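PDB 5C9F: ApRick protease from Rickettsia conorii, which is a retropepsin-like aspartic protease domain of a longer, probably membrane-bound protein and probably cleaves peptide chains as an endopeptidase. Local coordinates for residues S41-T46 against M108-R113; I32-D37 against S104-S109. All blocks are in the same frame, centred on the assembly; numbering follows the deposited sequence.

Contact 1. Residues S41-T46 against M108-R113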
loop_
_atom_site.group_PDB
_atom_site.type_symbol
_atom_site.label_atom_id
_atom_site.label_comp_id
_atom_site.label_asym_id
_atom_site.label_seq_id
_atom_site.Cartn_x
_atom_site.Cartn_y
_atom_site.Cartn_z
ATOM N N SER A 41 0.492 8.079 -27.873
ATOM C CA SER A 41 0.346 6.695 -27.471
ATOM C C SER A 41 1.673 6.229 -26.871
ATOM O O SER A 41 1.849 6.248 -25.642
ATOM C CB SER A 41 -0.121 5.823 -28.655
ATOM O OG SER A 41 0.760 6.100 -29.789
ATOM N N ASP A 42 2.605 5.819 -27.738
ATOM C CA ASP A 42 3.931 5.344 -27.270
ATOM C C ASP A 42 4.801 6.538 -27.014
ATOM O O ASP A 42 4.404 7.715 -27.299
ATOM C CB ASP A 42 4.551 4.296 -28.239
ATOM C CG ASP A 42 4.869 4.874 -29.610
ATOM O OD1 ASP A 42 4.077 5.649 -30.152
ATOM O OD2 ASP A 42 5.946 4.618 -30.166
ATOM N N ILE A 43 5.935 6.294 -26.374
ATOM C CA ILE A 43 6.891 7.367 -26.128
ATOM C C ILE A 43 7.453 7.900 -27.419
ATOM O O ILE A 43 7.792 7.116 -28.356
ATOM C CB ILE A 43 8.014 6.888 -25.256
ATOM C CG1 ILE A 43 7.509 6.807 -23.819
ATOM C CG2 ILE A 43 9.231 7.815 -25.329
ATOM C CD1 ILE A 43 8.463 6.129 -22.903
ATOM N N ALA A 44 7.544 9.212 -27.490
ATOM C CA ALA A 44 8.206 9.858 -28.626
ATOM C C ALA A 44 9.510 10.501 -28.165
ATOM O O ALA A 44 9.507 11.402 -27.350
ATOM C CB ALA A 44 7.280 10.905 -29.230
ATOM N N LEU A 45 10.633 10.007 -28.647
ATOM C CA LEU A 45 11.914 10.539 -28.240
ATOM C C LEU A 45 12.447 11.529 -29.270
ATOM O O LEU A 45 12.416 11.263 -30.465
ATOM C CB LEU A 45 12.944 9.411 -28.092
ATOM C CG LEU A 45 13.041 8.452 -26.959
ATOM C CD1 LEU A 45 14.323 7.649 -27.128
ATOM C CD2 LEU A 45 13.068 9.217 -25.639
ATOM N N THR A 46 13.032 12.611 -28.799
ATOM C CA THR A 46 13.743 13.490 -29.694
ATOM C C THR A 46 14.935 12.749 -30.232
ATOM O O THR A 46 15.465 11.823 -29.618
ATOM C CB THR A 46 14.246 14.791 -29.002
ATOM O OG1 THR A 46 15.192 14.450 -27.971
ATOM C CG2 THR A 46 13.088 15.550 -28.385
ATOM N N MET A 108 0.029 7.859 -23.408
ATOM C CA MET A 108 -0.933 7.059 -22.672
ATOM C C MET A 108 -0.526 5.643 -22.547
ATOM O O MET A 108 -0.935 4.987 -21.572
ATOM C CB MET A 108 -2.323 7.123 -23.363
ATOM C CG MET A 108 -2.985 8.458 -23.236
ATOM S SD MET A 108 -3.264 8.827 -21.475
ATOM C CE MET A 108 -4.211 7.457 -20.930
ATOM N N SER A 109 0.222 5.096 -23.520
ATOM C CA SER A 109 0.593 3.655 -23.370
ATOM C C SER A 109 1.420 3.390 -22.095
ATOM O O SER A 109 1.163 2.434 -21.388
ATOM C CB SER A 109 1.307 3.114 -24.592
ATOM O OG SER A 109 0.567 3.507 -25.746
ATOM N N LEU A 110 2.335 4.300 -21.735
ATOM C CA LEU A 110 3.054 4.151 -20.465
ATOM C C LEU A 110 2.146 4.592 -19.268
ATOM O O LEU A 110 2.097 3.918 -18.216
ATOM C CB LEU A 110 4.380 4.876 -20.478
ATOM C CG LEU A 110 5.289 4.760 -19.226
ATOM C CD1 LEU A 110 5.627 3.335 -18.844
ATOM C CD2 LEU A 110 6.587 5.510 -19.450
ATOM N N LEU A 111 1.455 5.717 -19.411
ATOM C CA LEU A 111 0.709 6.294 -18.292
ATOM C C LEU A 111 -0.407 5.372 -17.793
ATOM O O LEU A 111 -0.673 5.338 -16.593
ATOM C CB LEU A 111 0.094 7.592 -18.697
ATOM C CG LEU A 111 1.109 8.736 -18.813
ATOM C CD1 LEU A 111 0.448 9.911 -19.465
ATOM C CD2 LEU A 111 1.679 9.160 -17.465
ATOM N N GLU A 112 -1.004 4.616 -18.733
ATOM C CA GLU A 112 -2.039 3.650 -18.431
ATOM C C GLU A 112 -1.571 2.510 -17.620
ATOM O O GLU A 112 -2.380 1.819 -17.016
ATOM C CB GLU A 112 -2.650 3.042 -19.725
ATOM C CG GLU A 112 -3.676 3.944 -20.316
ATOM C CD GLU A 112 -4.087 3.550 -21.749
ATOM O OE1 GLU A 112 -3.532 2.564 -22.324
ATOM O OE2 GLU A 112 -4.980 4.248 -22.302
ATOM N N ARG A 113 -0.282 2.257 -17.589
ATOM C CA ARG A 113 0.220 1.161 -16.807
ATOM C C ARG A 113 0.299 1.456 -15.310
ATOM O O ARG A 113 0.422 0.525 -14.500
ATOM C CB ARG A 113 1.615 0.792 -17.285
ATOM C CG ARG A 113 1.689 0.226 -18.682
ATOM C CD ARG A 113 3.147 0.261 -19.049
ATOM N NE ARG A 113 3.396 -0.320 -20.347
ATOM C CZ ARG A 113 3.884 -1.533 -20.534
ATOM N NH1 ARG A 113 4.160 -2.322 -19.502
ATOM N NH2 ARG A 113 4.079 -1.961 -21.767
HETATM O O HOH W 1 3.666 6.272 -23.664
#
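The carbonyl of Ser41 sits at the first turn of helix 108-111, and most of the polar contact is built round its oxygen. Ser109 N donates to Ser41 O over 2.9 Å, reaching it from above the carbonyl plane with an N-H...O angle of 154°, and Ser109 CB closes in on Ser41 O to 3.3 Å. Water 1 donates a hydrogen bond to Ser41 O at 2.7 Å and accepts one from Leu110 N at 3.1 Å, extending the same carbonyl to the next amide of the turn. Two N-H groups at a helix start, which have no helical carbonyl before them, are thus satisfied, and the helix end would probably favour the partial negative charge of the oxygen. Met108 continues the pattern through a backbone bond to Ala40. This is consistent with the retropepsin fold, in which the chain leaving the Asp-Thr-Gly signature, of which Thr38 is part, lies against the short helix after strand 104-106. Further inside, Ile43 CD1 meets Leu110 CD2 at 4.0 Å, the two branched chains crossing obliquely. Leu110 CG points away from its own backbone N (chi1 -177°), which carries the CD2 methyl out to the isoleucine. Both residues suit an apolar interior, which Leu80, Val83 and Phe89 help to fill, with water 1 beside the pair. Asp42 turns its side chain away from the helix, and its buried carboxylate is held by His95 and Tyr66. The outer side is looser. Ser41 is exposed, and its CB lies 3.8 Å from Ser109 OG. Serine is small enough to let the two backbones approach at this point, and polar enough to sit at the solvent boundary, with the Met108 side chain leading away from the contact nearby.

Contact 2. Residues I32-D37 against S104-S109; sequences IKFMVD and SLLGMS
Lys33 touches Ser104 through its backbone: Lys33 O accepts a hydrogen bond from water 2, which in turn accepts one from Ser104 N at 3.1 Å, so a water fills the place of a direct bond where the strands begin to pair. The lysine side chain points away, toward a cation-pi contact with Tyr22. At Phe34 the direction reverses. The ring goes inward, with CD1 3.6 Å from Ser104 CB, while Phe34 CB packs on Leu106 CB at 3.9 Å and Ile32 CG2 lies over one ring face, near the rim. Its neighbours Leu45 and Ile43 make this a place for a large aromatic. Met35 makes the parallel pairing with both its N and its O, although the two short strands splay by 59°: its N donates to Ser104 O over 2.8 Å, almost straight at 164°, and its O accepts from Leu106 N at 3.0 Å. With CG anti to the backbone N (chi1 -174°) the methionine runs alongside Leu105, and a bend at its sulfur brings CE to 3.5 Å from Leu105 CD2. Val36 returns to the Phe34 face, where a compact branched chain fits beside Leu111, while its backbone bonds to Phe21. Asp37 closes the pairing, its N donating to Leu106 O over 3.0 Å. Asp37 opens the Asp-Thr-Gly signature and is probably the catalytic aspartate; the strand bond places its backbone and would help to set where the carboxylate lies, with Leu105 CD1 bounding OD2 at 3.7 Å and a weak bond from Gly39 N on OD1.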
loop_
_atom_site.group_PDB
_atom_site.type_symbol
_atom_site.label_atom_id
_atom_site.label_comp_id
_atom_site.label_asym_id
_atom_site.label_seq_id
_atom_site.Cartn_x
_atom_site.Cartn_y
_atom_site.Cartn_z
ATOM N N ILE A 32 15.960 11.428 -18.386
ATOM C CA ILE A 32 15.360 12.048 -19.562
ATOM C C ILE A 32 14.178 12.850 -19.069
ATOM O O ILE A 32 13.404 12.376 -18.258
ATOM C CB ILE A 32 14.845 10.992 -20.576
ATOM C CG1 ILE A 32 15.948 10.069 -21.097
ATOM C CG2 ILE A 32 14.164 11.671 -21.762
ATOM C CD1 ILE A 32 16.967 10.720 -21.987
ATOM N N LYS A 33 14.003 14.044 -19.623
ATOM C CA LYS A 33 12.865 14.883 -19.344
ATOM C C LYS A 33 11.786 14.681 -20.382
ATOM O O LYS A 33 12.018 14.816 -21.565
ATOM C CB LYS A 33 13.289 16.343 -19.318
ATOM C CG LYS A 33 12.193 17.229 -18.740
ATOM C CD LYS A 33 12.585 18.689 -18.840
ATOM C CE LYS A 33 11.815 19.534 -17.851
ATOM N NZ LYS A 33 12.092 20.980 -18.066
ATOM N N PHE A 34 10.597 14.317 -19.928
ATOM C CA PHE A 34 9.444 14.137 -20.804
ATOM C C PHE A 34 8.389 15.153 -20.532
ATOM O O PHE A 34 8.199 15.583 -19.374
ATOM C CB PHE A 34 8.789 12.782 -20.539
ATOM C CG PHE A 34 9.600 11.639 -20.982
ATOM C CD1 PHE A 34 9.617 11.282 -22.311
ATOM C CD2 PHE A 34 10.402 10.938 -20.089
ATOM C CE1 PHE A 34 10.439 10.233 -22.751
ATOM C CE2 PHE A 34 11.185 9.863 -20.506
ATOM C CZ PHE A 34 11.211 9.510 -21.837
ATOM N N MET A 35 7.697 15.561 -21.584
ATOM C CA MET A 35 6.436 16.243 -21.457
ATOM C C MET A 35 5.319 15.200 -21.512
ATOM O O MET A 35 5.328 14.331 -22.383
ATOM C CB MET A 35 6.266 17.244 -22.584
ATOM C CG MET A 35 5.014 18.122 -22.439
ATOM S SD MET A 35 4.948 19.437 -23.682
ATOM C CE MET A 35 4.310 18.521 -25.033
ATOM N N VAL A 36 4.393 15.270 -20.567
ATOM C CA VAL A 36 3.181 14.411 -20.599
ATOM C C VAL A 36 2.229 14.863 -21.728
ATOM O O VAL A 36 1.973 16.054 -21.888
ATOM C CB VAL A 36 2.440 14.479 -19.267
ATOM C CG1 VAL A 36 1.127 13.677 -19.339
ATOM C CG2 VAL A 36 3.355 13.969 -18.173
ATOM N N ASP A 37 1.821 13.918 -22.574
ATOM C CA ASP A 37 0.909 14.177 -23.714
ATOM C C ASP A 37 -0.115 13.058 -23.773
ATOM O O ASP A 37 0.229 11.938 -24.174
ATOM C CB ASP A 37 1.708 14.221 -25.010
ATOM C CG ASP A 37 0.888 14.725 -26.189
ATOM O OD1 ASP A 37 -0.341 14.889 -26.044
ATOM O OD2 ASP A 37 1.474 14.964 -27.276
ATOM N N SER A 104 10.910 15.239 -25.589
ATOM C CA SER A 104 10.374 13.923 -25.659
ATOM C C SER A 104 9.036 13.851 -24.979
ATOM O O SER A 104 8.791 14.598 -24.019
ATOM C CB SER A 104 11.346 12.939 -25.038
ATOM O OG SER A 104 12.472 12.854 -25.847
ATOM N N LEU A 105 8.190 12.932 -25.440
ATOM C CA LEU A 105 6.830 12.820 -24.995
ATOM C C LEU A 105 6.593 11.502 -24.344
ATOM O O LEU A 105 6.905 10.470 -24.880
ATOM C CB LEU A 105 5.829 12.968 -26.174
ATOM C CG LEU A 105 5.937 14.264 -27.013
ATOM C CD1 LEU A 105 4.972 14.242 -28.188
ATOM C CD2 LEU A 105 5.700 15.493 -26.155
ATOM N N LEU A 106 5.892 11.554 -23.235
ATOM C CA LEU A 106 5.401 10.378 -22.581
ATOM C C LEU A 106 3.912 10.347 -22.825
ATOM O O LEU A 106 3.180 11.300 -22.512
ATOM C CB LEU A 106 5.657 10.587 -21.074
ATOM C CG LEU A 106 5.716 9.378 -20.175
ATOM C CD1 LEU A 106 6.260 9.846 -18.825
ATOM C CD2 LEU A 106 4.338 8.828 -20.013
ATOM N N GLY A 107 3.431 9.216 -23.291
ATOM C CA GLY A 107 2.030 9.120 -23.745
ATOM C C GLY A 107 1.233 8.140 -22.924
ATOM O O GLY A 107 1.703 7.658 -21.871
ATOM N N MET A 108 0.029 7.859 -23.408
ATOM C CA MET A 108 -0.933 7.059 -22.672
ATOM C C MET A 108 -0.526 5.643 -22.547
ATOM O O MET A 108 -0.935 4.987 -21.572
ATOM C CB MET A 108 -2.323 7.123 -23.363
ATOM C CG MET A 108 -2.985 8.458 -23.236
ATOM S SD MET A 108 -3.264 8.827 -21.475
ATOM C CE MET A 108 -4.211 7.457 -20.930
ATOM N N SER A 109 0.222 5.096 -23.520
ATOM C CA SER A 109 0.593 3.655 -23.370
ATOM C C SER A 109 1.420 3.390 -22.095
ATOM O O SER A 109 1.163 2.434 -21.388
ATOM C CB SER A 109 1.307 3.114 -24.592
ATOM O OG SER A 109 0.567 3.507 -25.746
HETATM O O HOH W 2 13.417 15.443 -23.727
#

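From the N terminus, strand 30-36 comes first, then the turn with the Asp-Thr-Gly signature, then strand 43-45; after a long excursion the chain returns as strand 104-106 and helix 108-111. Contact 2 closes the loop from 32-37 to 104-109, and contact 1 that from 41-46 to 108-113. Neither loop lies inside the other: they interleave, and their second segments share Met108 and Ser109. Strand 104-106 lies between the two earlier strands, pairing with 30-36 in contact 2 and reaching contact 1 through a probable hydrogen bond from Leu105 N to Ala44 O, 2.8 Å. This is consistent with the psi-shaped strand arrangement known from aspartic proteases.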